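Local coordinates for protein rhamnonate dehydratase (Gibberella zeae PH-1, PDB 3FXG) that probably catalyses the magnesium-dependent dehydration of rhamnonate, as a member of the enolase superfamily, at residues A[34-39]-A[167-172]; A[183-188]-A[246-251]; A[200-205]-A[229-234]; A[208-213]-A[240-245]. One frame throughout, in Å; residues are numbered along the deposited sequence.

Contact 2 holds the magnesium ion and touches each of the other three. Contact 1 lies about 12 Å away, centre to centre, and shares its sheet: strands 163-169 and 184-187 are neighbours, with Cys168 O 2.8 Å from Lys185 N. The side chain of Thr169 in contact 1 is about 6 Å from the metal. Contacts 3 and 4 are nested in the chain between the two halves of contact 2, their centres about 12 Å from its own. Both use helix 195-213; contact 3 pairs it with helix 229-238, contact 4 with the turn before strand 246-248. Contact 4 also reaches contact 1, where Pro171 O lies 3.3 Å from His209 NE2, a weak bond.

Contact 1 of 4, residues A[34-39]-A[167-172]; sequences GHWLID and YCTGPE
His35 O, the carbonyl just before the Trp36 that packs on Pro171, is gripped by two backbone N-H groups. Ile38 N lies 3.0 Å from His35 O, and Asp39 N lies 2.9 Å from it. His35 is also the N-cap of this short helix: its ND1 accepts from Leu37 N at 3.2 Å. These bonds close the turn that carries Trp36. The indole CG sits between the backbone N and the carbonyl carbon (chi1 71°), and the ring reaches across to segment 167-172. Pro171 CD stands over one face of the indole, 3.5 Å from the centroid of the five-membered ring. Gly170 CA lies over the six-membered ring on that same face, 4.0 Å from its centroid. Both are CH-pi contacts. Leu37 CG lies over the rim of the opposite face. Thr169 O approaches the ring obliquely, 3.7 Å from Trp36 CZ2. The indole N-H bonds to Ala348 O, and Thr169 OG1 to Glu345. The contact joins the short helix 36-39 to the last residue of barrel strand 163-169 and the loop that follows, near the metal. No polar bond joins the segments: the contact rests on CH-pi and apolar packing, and Ala348 satisfies the indole N-H.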
loop_
_atom_site.group_PDB
_atom_site.type_symbol
_atom_site.label_atom_id
_atom_site.label_comp_id
_atom_site.label_asym_id
_atom_site.label_seq_id
_atom_site.Cartn_x
_atom_site.Cartn_y
_atom_site.Cartn_z
ATOM N N GLY A 34 -6.862 -6.032 -50.279
ATOM C CA GLY A 34 -5.937 -4.999 -50.714
ATOM C C GLY A 34 -5.908 -3.815 -49.768
ATOM O O GLY A 34 -4.921 -3.081 -49.703
ATOM N N HIS A 35 -6.997 -3.627 -49.030
ATOM C CA HIS A 35 -7.102 -2.529 -48.077
ATOM C C HIS A 35 -6.033 -2.724 -47.005
ATOM O O HIS A 35 -5.871 -3.827 -46.470
ATOM C CB HIS A 35 -8.493 -2.534 -47.443
ATOM C CG HIS A 35 -8.914 -1.211 -46.883
ATOM N ND1 HIS A 35 -8.206 -0.558 -45.897
ATOM C CD2 HIS A 35 -9.988 -0.432 -47.155
ATOM C CE1 HIS A 35 -8.827 0.565 -45.583
ATOM N NE2 HIS A 35 -9.912 0.665 -46.331
ATOM N N TRP A 36 -5.301 -1.658 -46.695
ATOM C CA TRP A 36 -4.242 -1.735 -45.695
ATOM C C TRP A 36 -4.758 -2.244 -44.353
ATOM O O TRP A 36 -4.005 -2.817 -43.566
ATOM C CB TRP A 36 -3.584 -0.362 -45.493
ATOM C CG TRP A 36 -4.454 0.641 -44.795
ATOM C CD1 TRP A 36 -5.345 1.500 -45.372
ATOM C CD2 TRP A 36 -4.534 0.868 -43.381
ATOM N NE1 TRP A 36 -5.976 2.249 -44.405
ATOM C CE2 TRP A 36 -5.498 1.880 -43.175
ATOM C CE3 TRP A 36 -3.886 0.313 -42.268
ATOM C CZ2 TRP A 36 -5.833 2.351 -41.898
ATOM C CZ3 TRP A 36 -4.220 0.781 -40.996
ATOM C CH2 TRP A 36 -5.187 1.791 -40.825
ATOM N N LEU A 37 -6.045 -2.035 -44.095
ATOM C CA LEU A 37 -6.646 -2.465 -42.840
ATOM C C LEU A 37 -6.582 -3.970 -42.627
ATOM O O LEU A 37 -6.633 -4.441 -41.487
ATOM C CB LEU A 37 -8.103 -2.003 -42.761
ATOM C CG LEU A 37 -8.343 -0.565 -42.293
ATOM C CD1 LEU A 37 -9.821 -0.225 -42.411
ATOM C CD2 LEU A 37 -7.875 -0.418 -40.850
ATOM N N ILE A 38 -6.464 -4.726 -43.716
ATOM C CA ILE A 38 -6.419 -6.179 -43.611
ATOM C C ILE A 38 -5.252 -6.856 -44.326
ATOM O O ILE A 38 -4.915 -7.996 -44.005
ATOM C CB ILE A 38 -7.722 -6.810 -44.152
ATOM C CG1 ILE A 38 -7.927 -6.398 -45.614
ATOM C CG2 ILE A 38 -8.908 -6.375 -43.301
ATOM C CD1 ILE A 38 -9.144 -7.030 -46.273
ATOM N N ASP A 39 -4.624 -6.169 -45.276
ATOM C CA ASP A 39 -3.533 -6.783 -46.027
ATOM C C ASP A 39 -2.119 -6.227 -45.868
ATOM O O ASP A 39 -1.200 -6.663 -46.563
ATOM C CB ASP A 39 -3.910 -6.818 -47.510
ATOM C CG ASP A 39 -4.969 -7.862 -47.807
ATOM O OD1 ASP A 39 -5.618 -7.781 -48.869
ATOM O OD2 ASP A 39 -5.144 -8.776 -46.973
ATOM N N TYR A 167 -6.820 13.496 -35.989
ATOM C CA TYR A 167 -5.492 12.976 -36.264
ATOM C C TYR A 167 -5.863 11.824 -37.197
ATOM O O TYR A 167 -6.982 11.316 -37.140
ATOM C CB TYR A 167 -4.775 12.510 -34.987
ATOM C CG TYR A 167 -5.326 11.284 -34.299
ATOM C CD1 TYR A 167 -4.986 10.003 -34.733
ATOM C CD2 TYR A 167 -6.136 11.404 -33.169
ATOM C CE1 TYR A 167 -5.430 8.872 -34.054
ATOM C CE2 TYR A 167 -6.586 10.281 -32.484
ATOM C CZ TYR A 167 -6.227 9.019 -32.929
ATOM O OH TYR A 167 -6.652 7.905 -32.242
ATOM N N CYS A 168 -4.956 11.423 -38.075
ATOM C CA CYS A 168 -5.282 10.375 -39.029
ATOM C C CYS A 168 -4.566 9.058 -38.774
ATOM O O CYS A 168 -3.341 9.026 -38.645
ATOM C CB CYS A 168 -4.966 10.871 -40.444
ATOM S SG CYS A 168 -5.426 9.741 -41.766
ATOM N N THR A 169 -5.340 7.979 -38.704
ATOM C CA THR A 169 -4.784 6.645 -38.484
ATOM C C THR A 169 -4.636 5.953 -39.833
ATOM O O THR A 169 -5.614 5.770 -40.559
ATOM C CB THR A 169 -5.695 5.787 -37.583
ATOM O OG1 THR A 169 -5.889 6.455 -36.330
ATOM C CG2 THR A 169 -5.069 4.422 -37.332
ATOM N N GLY A 170 -3.406 5.578 -40.167
ATOM C CA GLY A 170 -3.160 4.922 -41.438
ATOM C C GLY A 170 -1.682 4.723 -41.711
ATOM O O GLY A 170 -0.837 5.201 -40.958
ATOM N N PRO A 171 -1.337 4.031 -42.803
ATOM C CA PRO A 171 0.057 3.769 -43.162
ATOM C C PRO A 171 0.841 4.932 -43.765
ATOM O O PRO A 171 2.057 4.833 -43.936
ATOM C CB PRO A 171 -0.068 2.604 -44.135
ATOM C CG PRO A 171 -1.312 2.951 -44.872
ATOM C CD PRO A 171 -2.253 3.377 -43.755
ATOM N N GLU A 172 0.168 6.032 -44.081
ATOM C CA GLU A 172 0.860 7.166 -44.692
ATOM C C GLU A 172 0.729 8.480 -43.924
ATOM O O GLU A 172 -0.082 9.335 -44.274
ATOM C CB GLU A 172 0.352 7.368 -46.124
ATOM C CG GLU A 172 0.531 6.161 -47.047
ATOM C CD GLU A 172 1.987 5.858 -47.359
ATOM O OE1 GLU A 172 2.829 6.773 -47.245
ATOM O OE2 GLU A 172 2.289 4.706 -47.733
#

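Contact 2 of 4, residues A[183-188]-A[246-251]; sequences GGKVPL and WWEECL. With MG (magnesium ion), chain I.
Lys185 crosses Glu248 at about a right angle, with its CD 3.2 Å from Glu248 OE1. Lys185 CG lies anti to the backbone N (chi1 -173°), and the chain bends at chi3. This brings NZ in front of the carboxylate in a salt bridge, 2.7 Å from both Glu248 OE1 and Glu248 OE2. It comes from the syn side of both, tilted 28° out of the carboxylate plane. Trp246 NE1 takes the anti lone pair of Glu248 OE1 at 3.2 Å. With Lys185, the metal and Gln296, which also bonds to OE1, this should limit rotation of the carboxylate. The two strands belong to the TIM-like barrel of the enolase superfamily, with strand 219-222 between them. Glu248 ends its strand and binds the magnesium ion through OE2 at 2.2 Å, with Asp222, Glu275, water 1 and water 2. Lys185 NZ donates to water 1 at 3.0 Å, and Glu249 OE2 accepts from water 2 at 2.7 Å. Lys185 NZ is further held by Glu345 and Tyr167.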
loop_
_atom_site.group_PDB
_atom_site.type_symbol
_atom_site.label_atom_id
_atom_site.label_comp_id
_atom_site.label_asym_id
_atom_site.label_seq_id
_atom_site.Cartn_x
_atom_site.Cartn_y
_atom_site.Cartn_z
ATOM N N GLY A 183 -1.976 15.066 -36.516
ATOM C CA GLY A 183 -1.024 14.004 -36.242
ATOM C C GLY A 183 -1.344 12.744 -37.024
ATOM O O GLY A 183 -2.425 12.618 -37.609
ATOM N N GLY A 184 -0.404 11.806 -37.041
ATOM C CA GLY A 184 -0.622 10.562 -37.757
ATOM C C GLY A 184 -0.321 9.349 -36.900
ATOM O O GLY A 184 0.718 9.300 -36.250
ATOM N N LYS A 185 -1.229 8.376 -36.887
ATOM C CA LYS A 185 -1.027 7.155 -36.106
ATOM C C LYS A 185 -0.819 5.982 -37.054
ATOM O O LYS A 185 -1.686 5.673 -37.873
ATOM C CB LYS A 185 -2.232 6.873 -35.201
ATOM C CG LYS A 185 -2.012 5.709 -34.233
ATOM C CD LYS A 185 -3.141 5.599 -33.195
ATOM C CE LYS A 185 -4.466 5.220 -33.840
ATOM N NZ LYS A 185 -5.583 5.183 -32.847
ATOM N N VAL A 186 0.330 5.328 -36.934
ATOM C CA VAL A 186 0.662 4.202 -37.797
ATOM C C VAL A 186 0.562 2.857 -37.078
ATOM O O VAL A 186 0.729 2.772 -35.862
ATOM C CB VAL A 186 2.093 4.364 -38.375
ATOM C CG1 VAL A 186 2.178 5.645 -39.198
ATOM C CG2 VAL A 186 3.110 4.408 -37.250
ATOM N N PRO A 187 0.267 1.786 -37.826
ATOM C CA PRO A 187 0.159 0.460 -37.213
ATOM C C PRO A 187 1.525 -0.227 -37.110
ATOM O O PRO A 187 2.289 -0.255 -38.076
ATOM C CB PRO A 187 -0.802 -0.269 -38.148
ATOM C CG PRO A 187 -0.451 0.305 -39.487
ATOM C CD PRO A 187 -0.245 1.780 -39.210
ATOM N N LEU A 188 1.830 -0.757 -35.927
ATOM C CA LEU A 188 3.091 -1.456 -35.692
ATOM C C LEU A 188 3.041 -2.731 -36.525
ATOM O O LEU A 188 2.103 -3.516 -36.409
ATOM C CB LEU A 188 3.233 -1.808 -34.211
ATOM C CG LEU A 188 4.595 -2.352 -33.779
ATOM C CD1 LEU A 188 5.606 -1.215 -33.763
ATOM C CD2 LEU A 188 4.482 -2.976 -32.396
ATOM N N TRP A 246 2.399 8.915 -28.568
ATOM C CA TRP A 246 1.831 7.937 -27.651
ATOM C C TRP A 246 1.783 6.552 -28.273
ATOM O O TRP A 246 1.772 6.403 -29.499
ATOM C CB TRP A 246 0.435 8.359 -27.153
ATOM C CG TRP A 246 -0.735 8.103 -28.082
ATOM C CD1 TRP A 246 -1.182 6.890 -28.535
ATOM C CD2 TRP A 246 -1.651 9.081 -28.593
ATOM N NE1 TRP A 246 -2.321 7.057 -29.291
ATOM C CE2 TRP A 246 -2.629 8.390 -29.342
ATOM C CE3 TRP A 246 -1.740 10.477 -28.487
ATOM C CZ2 TRP A 246 -3.688 9.050 -29.985
ATOM C CZ3 TRP A 246 -2.793 11.134 -29.126
ATOM C CH2 TRP A 246 -3.752 10.416 -29.865
ATOM N N TRP A 247 1.775 5.543 -27.407
ATOM C CA TRP A 247 1.726 4.147 -27.819
ATOM C C TRP A 247 0.343 3.624 -27.464
ATOM O O TRP A 247 -0.060 3.654 -26.296
ATOM C CB TRP A 247 2.815 3.358 -27.095
ATOM C CG TRP A 247 4.195 3.807 -27.475
ATOM C CD1 TRP A 247 4.875 4.884 -26.986
ATOM C CD2 TRP A 247 5.046 3.206 -28.457
ATOM N NE1 TRP A 247 6.100 4.991 -27.602
ATOM C CE2 TRP A 247 6.230 3.973 -28.510
ATOM C CE3 TRP A 247 4.923 2.091 -29.298
ATOM C CZ2 TRP A 247 7.288 3.661 -29.372
ATOM C CZ3 TRP A 247 5.979 1.780 -30.157
ATOM C CH2 TRP A 247 7.142 2.564 -30.184
ATOM N N GLU A 248 -0.370 3.139 -28.477
ATOM C CA GLU A 248 -1.743 2.670 -28.316
ATOM C C GLU A 248 -1.986 1.164 -28.243
ATOM O O GLU A 248 -1.449 0.387 -29.034
ATOM C CB GLU A 248 -2.593 3.267 -29.441
ATOM C CG GLU A 248 -4.084 3.025 -29.310
ATOM C CD GLU A 248 -4.885 3.908 -30.248
ATOM O OE1 GLU A 248 -4.538 5.101 -30.378
ATOM O OE2 GLU A 248 -5.864 3.415 -30.845
ATOM N N GLU A 249 -2.831 0.779 -27.290
ATOM C CA GLU A 249 -3.217 -0.611 -27.054
ATOM C C GLU A 249 -2.061 -1.601 -27.159
ATOM O O GLU A 249 -2.143 -2.590 -27.889
ATOM C CB GLU A 249 -4.344 -1.016 -28.017
ATOM C CG GLU A 249 -5.318 -2.023 -27.401
ATOM C CD GLU A 249 -6.500 -2.369 -28.298
ATOM O OE1 GLU A 249 -7.454 -2.997 -27.788
ATOM O OE2 GLU A 249 -6.479 -2.031 -29.505
ATOM N N CYS A 250 -0.987 -1.334 -26.422
ATOM C CA CYS A 250 0.182 -2.205 -26.424
ATOM C C CYS A 250 -0.125 -3.583 -25.860
ATOM O O CYS A 250 0.395 -4.587 -26.342
ATOM C CB CYS A 250 1.308 -1.593 -25.593
ATOM S SG CYS A 250 1.951 -0.049 -26.237
ATOM N N LEU A 251 -0.975 -3.627 -24.839
ATOM C CA LEU A 251 -1.317 -4.887 -24.192
ATOM C C LEU A 251 -2.701 -5.425 -24.521
ATOM O O LEU A 251 -3.560 -4.720 -25.055
ATOM C CB LEU A 251 -1.218 -4.730 -22.672
ATOM C CG LEU A 251 0.083 -4.145 -22.112
ATOM C CD1 LEU A 251 -0.028 -4.029 -20.589
ATOM C CD2 LEU A 251 1.256 -5.029 -22.498
HETATM MG MG MG I . -6.455 1.602 -32.005
HETATM O O HOH W 1 -7.457 2.989 -33.801
HETATM O O HOH W 2 -5.756 -0.541 -31.623
#

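Contact 3 of 4, residues A[200-205]-A[229-234]; sequences RKNVEF and VSYTIE
The helical turns that carry Asn202 and Tyr231 stand well apart, with Asn202 CA 11.6 Å from Tyr231 CA. Both segments are regular alpha-helix. In the first, Glu204 N bonds to Arg200 O at 2.9 Å. In the second, Glu234 N bonds to Ser230 O at 3.0 Å. Tyr231 spans most of the gap and Asn202 meets it. Tyr231 CG is anti to the backbone N (chi1 -171°), which carries the phenol out to the other helix. Asn202 points toward it and meets the hydroxyl with its amide. Asn202 ND2 donates to Tyr231 OH at 3.0 Å. The hydroxyl lies close to the amide plane, but the N-H points somewhat off the line, with an angle of 133° at the hydrogen. The amide approaches the edge of the phenol, and the two planes stand 78° apart. Asn202 ND2 has a stronger partner in Phe190 O, so the amide nitrogen ties the loop after strand 184-187 to both helices. These are successive outer helices of the barrel: helix 195-213 follows strand 184-187, and helix 229-238 follows strand 219-222. Ser230 bonds to Asp293 of a neighbouring subunit. Leu235 of the second helix packs on Asn202, while Leu199 of the first packs on Tyr231. Helix 229-238 also packs on helix 259-265, through Val229, Thr232 and Ile233.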
loop_
_atom_site.group_PDB
_atom_site.type_symbol
_atom_site.label_atom_id
_atom_site.label_comp_id
_atom_site.label_asym_id
_atom_site.label_seq_id
_atom_site.Cartn_x
_atom_site.Cartn_y
_atom_site.Cartn_z
ATOM N N ARG A 200 13.932 -4.774 -34.362
ATOM C CA ARG A 200 14.764 -3.868 -35.142
ATOM C C ARG A 200 13.963 -3.347 -36.331
ATOM O O ARG A 200 14.043 -2.169 -36.675
ATOM C CB ARG A 200 16.036 -4.572 -35.627
ATOM C CG ARG A 200 17.069 -4.811 -34.530
ATOM C CD ARG A 200 18.427 -5.170 -35.120
ATOM N NE ARG A 200 18.418 -6.464 -35.791
ATOM C CZ ARG A 200 18.460 -7.635 -35.161
ATOM N NH1 ARG A 200 18.442 -8.763 -35.859
ATOM N NH2 ARG A 200 18.533 -7.677 -33.836
ATOM N N LYS A 201 13.179 -4.226 -36.945
ATOM C CA LYS A 201 12.356 -3.843 -38.086
ATOM C C LYS A 201 11.285 -2.839 -37.671
ATOM O O LYS A 201 10.985 -1.901 -38.413
ATOM C CB LYS A 201 11.724 -5.086 -38.715
ATOM C CG LYS A 201 12.755 -5.976 -39.414
ATOM C CD LYS A 201 12.242 -7.386 -39.671
ATOM C CE LYS A 201 11.157 -7.420 -40.728
ATOM N NZ LYS A 201 10.693 -8.819 -40.959
ATOM N N ASN A 202 10.708 -3.030 -36.487
ATOM C CA ASN A 202 9.695 -2.102 -35.991
ATOM C C ASN A 202 10.321 -0.723 -35.803
ATOM O O ASN A 202 9.736 0.290 -36.175
ATOM C CB ASN A 202 9.124 -2.571 -34.648
ATOM C CG ASN A 202 7.979 -3.550 -34.808
ATOM O OD1 ASN A 202 7.218 -3.475 -35.772
ATOM N ND2 ASN A 202 7.834 -4.459 -33.848
ATOM N N VAL A 203 11.516 -0.694 -35.218
ATOM C CA VAL A 203 12.210 0.563 -34.980
ATOM C C VAL A 203 12.515 1.276 -36.294
ATOM O O VAL A 203 12.287 2.480 -36.421
ATOM C CB VAL A 203 13.532 0.332 -34.209
ATOM C CG1 VAL A 203 14.299 1.648 -34.072
ATOM C CG2 VAL A 203 13.234 -0.248 -32.830
ATOM N N GLU A 204 13.030 0.527 -37.265
ATOM C CA GLU A 204 13.367 1.086 -38.573
ATOM C C GLU A 204 12.121 1.639 -39.254
ATOM O O GLU A 204 12.168 2.678 -39.913
ATOM C CB GLU A 204 14.013 0.009 -39.451
ATOM C CG GLU A 204 14.316 0.446 -40.883
ATOM C CD GLU A 204 15.037 1.784 -40.956
ATOM O OE1 GLU A 204 15.842 2.088 -40.050
ATOM O OE2 GLU A 204 14.807 2.526 -41.935
ATOM N N PHE A 205 11.012 0.928 -39.088
ATOM C CA PHE A 205 9.726 1.318 -39.662
ATOM C C PHE A 205 9.302 2.691 -39.148
ATOM O O PHE A 205 8.919 3.574 -39.925
ATOM C CB PHE A 205 8.669 0.280 -39.282
ATOM C CG PHE A 205 7.268 0.655 -39.670
ATOM C CD1 PHE A 205 6.843 0.553 -40.992
ATOM C CD2 PHE A 205 6.359 1.082 -38.705
ATOM C CE1 PHE A 205 5.529 0.863 -41.347
ATOM C CE2 PHE A 205 5.045 1.394 -39.048
ATOM C CZ PHE A 205 4.627 1.283 -40.371
ATOM N N VAL A 229 4.213 -6.758 -21.706
ATOM C CA VAL A 229 4.959 -5.792 -20.907
ATOM C C VAL A 229 6.438 -5.647 -21.237
ATOM O O VAL A 229 6.907 -4.535 -21.498
ATOM C CB VAL A 229 4.800 -6.082 -19.395
ATOM C CG1 VAL A 229 5.691 -5.149 -18.583
ATOM C CG2 VAL A 229 3.345 -5.885 -18.988
ATOM N N SER A 230 7.178 -6.754 -21.222
ATOM C CA SER A 230 8.609 -6.700 -21.510
ATOM C C SER A 230 8.921 -6.167 -22.903
ATOM O O SER A 230 9.799 -5.317 -23.066
ATOM C CB SER A 230 9.243 -8.088 -21.357
ATOM O OG SER A 230 9.210 -8.516 -20.008
ATOM N N TYR A 231 8.211 -6.673 -23.906
ATOM C CA TYR A 231 8.453 -6.237 -25.277
ATOM C C TYR A 231 8.143 -4.753 -25.448
ATOM O O TYR A 231 8.904 -4.018 -26.082
ATOM C CB TYR A 231 7.616 -7.055 -26.261
ATOM C CG TYR A 231 7.991 -6.803 -27.703
ATOM C CD1 TYR A 231 9.040 -7.501 -28.304
ATOM C CD2 TYR A 231 7.319 -5.842 -28.459
ATOM C CE1 TYR A 231 9.407 -7.250 -29.628
ATOM C CE2 TYR A 231 7.679 -5.579 -29.775
ATOM C CZ TYR A 231 8.722 -6.288 -30.354
ATOM O OH TYR A 231 9.069 -6.034 -31.660
ATOM N N THR A 232 7.024 -4.314 -24.881
ATOM C CA THR A 232 6.632 -2.912 -24.968
ATOM C C THR A 232 7.720 -2.034 -24.365
ATOM O O THR A 232 8.121 -1.029 -24.953
ATOM C CB THR A 232 5.311 -2.648 -24.216
ATOM O OG1 THR A 232 4.253 -3.389 -24.835
ATOM C CG2 THR A 232 4.962 -1.163 -24.249
ATOM N N ILE A 233 8.202 -2.418 -23.187
ATOM C CA ILE A 233 9.244 -1.656 -22.516
ATOM C C ILE A 233 10.516 -1.566 -23.356
ATOM O O ILE A 233 11.127 -0.499 -23.450
ATOM C CB ILE A 233 9.560 -2.269 -21.121
ATOM C CG1 ILE A 233 8.400 -1.966 -20.162
ATOM C CG2 ILE A 233 10.861 -1.699 -20.565
ATOM C CD1 ILE A 233 8.559 -2.561 -18.770
ATOM N N GLU A 234 10.914 -2.671 -23.982
ATOM C CA GLU A 234 12.120 -2.650 -24.802
ATOM C C GLU A 234 11.934 -1.851 -26.092
ATOM O O GLU A 234 12.834 -1.123 -26.505
ATOM C CB GLU A 234 12.581 -4.075 -25.138
ATOM C CG GLU A 234 13.767 -4.099 -26.104
ATOM C CD GLU A 234 14.442 -5.453 -26.207
ATOM O OE1 GLU A 234 13.740 -6.484 -26.174
ATOM O OE2 GLU A 234 15.685 -5.484 -26.342
#

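Contact 4 of 4, residues A[208-213]-A[240-245]; sequences KHREAV and LDLNIN
Two residues before Arg210 reaches Leu242, Lys208 is paired with Glu204 on its own helix. The ring of His209 meets Phe205 edge-to-face. Arg210 then carries the contact. Its CG is anti to the backbone N (chi1 168°), and bends at chi2 and chi3 fold the chain so that the guanidinium edge faces the turn 240-245. Two nitrogens grip one carbonyl side-on: NE is 2.9 Å from Leu242 O, and NH2 is 3.2 Å from Leu242 O. The oxygen lies in the guanidinium plane. The NH2 donor sits nearly in line with the C=O bond, while NE is tilted 30° from the carbonyl plane. Arg210 NH2 also makes a weak bond to Asn243 O at 3.2 Å. Water 3 joins the same pair, donating to Asn243 O at 2.6 Å and accepting only weakly from Arg210 NH2. Arg210 CB comes within 4.4 Å of Leu242 CD2. Arg210 NH1 bonds to Phe217 O, its strongest partner, and Gly214 O. Further on, Val213 packs on Ile219 of the next strand. One arginine ties the end of helix 195-213 to the turn leading into strand 246-248. Backbone carbonyls of both connections probably offset its charge and should limit its rotation.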
loop_
_atom_site.group_PDB
_atom_site.type_symbol
_atom_site.label_atom_id
_atom_site.label_comp_id
_atom_site.label_asym_id
_atom_site.label_seq_id
_atom_site.Cartn_x
_atom_site.Cartn_y
_atom_site.Cartn_z
ATOM N N LYS A 208 11.655 5.579 -40.252
ATOM C CA LYS A 208 11.388 5.992 -41.623
ATOM C C LYS A 208 10.261 7.017 -41.669
ATOM O O LYS A 208 10.338 8.012 -42.390
ATOM C CB LYS A 208 11.021 4.772 -42.475
ATOM C CG LYS A 208 10.796 5.091 -43.945
ATOM C CD LYS A 208 10.591 3.833 -44.783
ATOM C CE LYS A 208 11.867 3.002 -44.892
ATOM N NZ LYS A 208 12.309 2.419 -43.591
ATOM N N HIS A 209 9.213 6.777 -40.892
ATOM C CA HIS A 209 8.088 7.699 -40.857
ATOM C C HIS A 209 8.483 9.023 -40.221
ATOM O O HIS A 209 8.116 10.089 -40.717
ATOM C CB HIS A 209 6.921 7.067 -40.105
ATOM C CG HIS A 209 6.140 6.093 -40.929
ATOM N ND1 HIS A 209 5.837 4.820 -40.496
ATOM C CD2 HIS A 209 5.598 6.208 -42.164
ATOM C CE1 HIS A 209 5.143 4.194 -41.430
ATOM N NE2 HIS A 209 4.984 5.014 -42.452
ATOM N N ARG A 210 9.238 8.957 -39.129
ATOM C CA ARG A 210 9.685 10.169 -38.452
ATOM C C ARG A 210 10.530 10.990 -39.419
ATOM O O ARG A 210 10.431 12.216 -39.466
ATOM C CB ARG A 210 10.513 9.820 -37.208
ATOM C CG ARG A 210 11.261 11.006 -36.597
ATOM C CD ARG A 210 10.327 12.161 -36.276
ATOM N NE ARG A 210 9.429 11.868 -35.162
ATOM C CZ ARG A 210 8.244 12.445 -34.985
ATOM N NH1 ARG A 210 7.806 13.347 -35.859
ATOM N NH2 ARG A 210 7.500 12.128 -33.928
ATOM N N GLU A 211 11.360 10.297 -40.190
ATOM C CA GLU A 211 12.225 10.947 -41.165
ATOM C C GLU A 211 11.367 11.627 -42.230
ATOM O O GLU A 211 11.639 12.755 -42.636
ATOM C CB GLU A 211 13.140 9.906 -41.821
ATOM C CG GLU A 211 14.169 10.479 -42.786
ATOM C CD GLU A 211 14.965 9.396 -43.507
ATOM O OE1 GLU A 211 15.954 9.738 -44.192
ATOM O OE2 GLU A 211 14.601 8.204 -43.396
ATOM N N ALA A 212 10.319 10.938 -42.664
ATOM C CA ALA A 212 9.433 11.457 -43.699
ATOM C C ALA A 212 8.610 12.686 -43.319
ATOM O O ALA A 212 8.482 13.614 -44.116
ATOM C CB ALA A 212 8.507 10.349 -44.183
ATOM N N VAL A 213 8.054 12.703 -42.110
ATOM C CA VAL A 213 7.221 13.828 -41.687
ATOM C C VAL A 213 7.948 14.970 -40.993
ATOM O O VAL A 213 7.373 16.036 -40.783
ATOM C CB VAL A 213 6.079 13.356 -40.758
ATOM C CG1 VAL A 213 5.198 12.358 -41.489
ATOM C CG2 VAL A 213 6.655 12.741 -39.490
ATOM N N LEU A 240 13.117 5.850 -28.234
ATOM C CA LEU A 240 13.108 7.118 -27.517
ATOM C C LEU A 240 13.470 8.361 -28.330
ATOM O O LEU A 240 12.832 9.399 -28.175
ATOM C CB LEU A 240 13.985 7.018 -26.265
ATOM C CG LEU A 240 13.426 6.045 -25.214
ATOM C CD1 LEU A 240 14.307 6.049 -23.973
ATOM C CD2 LEU A 240 11.999 6.442 -24.853
ATOM N N ASP A 241 14.462 8.266 -29.209
ATOM C CA ASP A 241 14.853 9.427 -30.007
ATOM C C ASP A 241 13.883 9.762 -31.143
ATOM O O ASP A 241 14.040 10.783 -31.818
ATOM C CB ASP A 241 16.259 9.233 -30.577
ATOM C CG ASP A 241 16.376 7.992 -31.437
ATOM O OD1 ASP A 241 17.489 7.725 -31.943
ATOM O OD2 ASP A 241 15.362 7.281 -31.610
ATOM N N LEU A 242 12.884 8.912 -31.358
ATOM C CA LEU A 242 11.910 9.151 -32.421
ATOM C C LEU A 242 10.767 10.044 -31.944
ATOM O O LEU A 242 9.896 10.429 -32.726
ATOM C CB LEU A 242 11.360 7.820 -32.943
ATOM C CG LEU A 242 12.396 6.848 -33.518
ATOM C CD1 LEU A 242 11.684 5.649 -34.128
ATOM C CD2 LEU A 242 13.241 7.551 -34.574
ATOM N N ASN A 243 10.778 10.362 -30.654
ATOM C CA ASN A 243 9.771 11.218 -30.040
ATOM C C ASN A 243 8.323 10.828 -30.354
ATOM O O ASN A 243 7.523 11.666 -30.769
ATOM C CB ASN A 243 10.020 12.673 -30.454
ATOM C CG ASN A 243 11.376 13.191 -29.984
ATOM O OD1 ASN A 243 11.838 14.245 -30.424
ATOM N ND2 ASN A 243 12.013 12.451 -29.081
ATOM N N ILE A 244 7.988 9.561 -30.144
ATOM C CA ILE A 244 6.629 9.078 -30.390
ATOM C C ILE A 244 5.662 9.766 -29.423
ATOM O O ILE A 244 5.916 9.824 -28.222
ATOM C CB ILE A 244 6.551 7.539 -30.205
ATOM C CG1 ILE A 244 7.476 6.851 -31.213
ATOM C CG2 ILE A 244 5.117 7.050 -30.369
ATOM C CD1 ILE A 244 7.190 7.206 -32.663
ATOM N N ASN A 245 4.556 10.287 -29.950
ATOM C CA ASN A 245 3.565 10.984 -29.128
ATOM C C ASN A 245 2.931 10.040 -28.103
ATOM O O ASN A 245 2.908 10.336 -26.906
ATOM C CB ASN A 245 2.478 11.594 -30.018
ATOM C CG ASN A 245 1.629 12.618 -29.281
ATOM O OD1 ASN A 245 0.491 12.888 -29.663
ATOM N ND2 ASN A 245 2.187 13.199 -28.227
HETATM O O HOH W 3 5.413 12.681 -31.933
#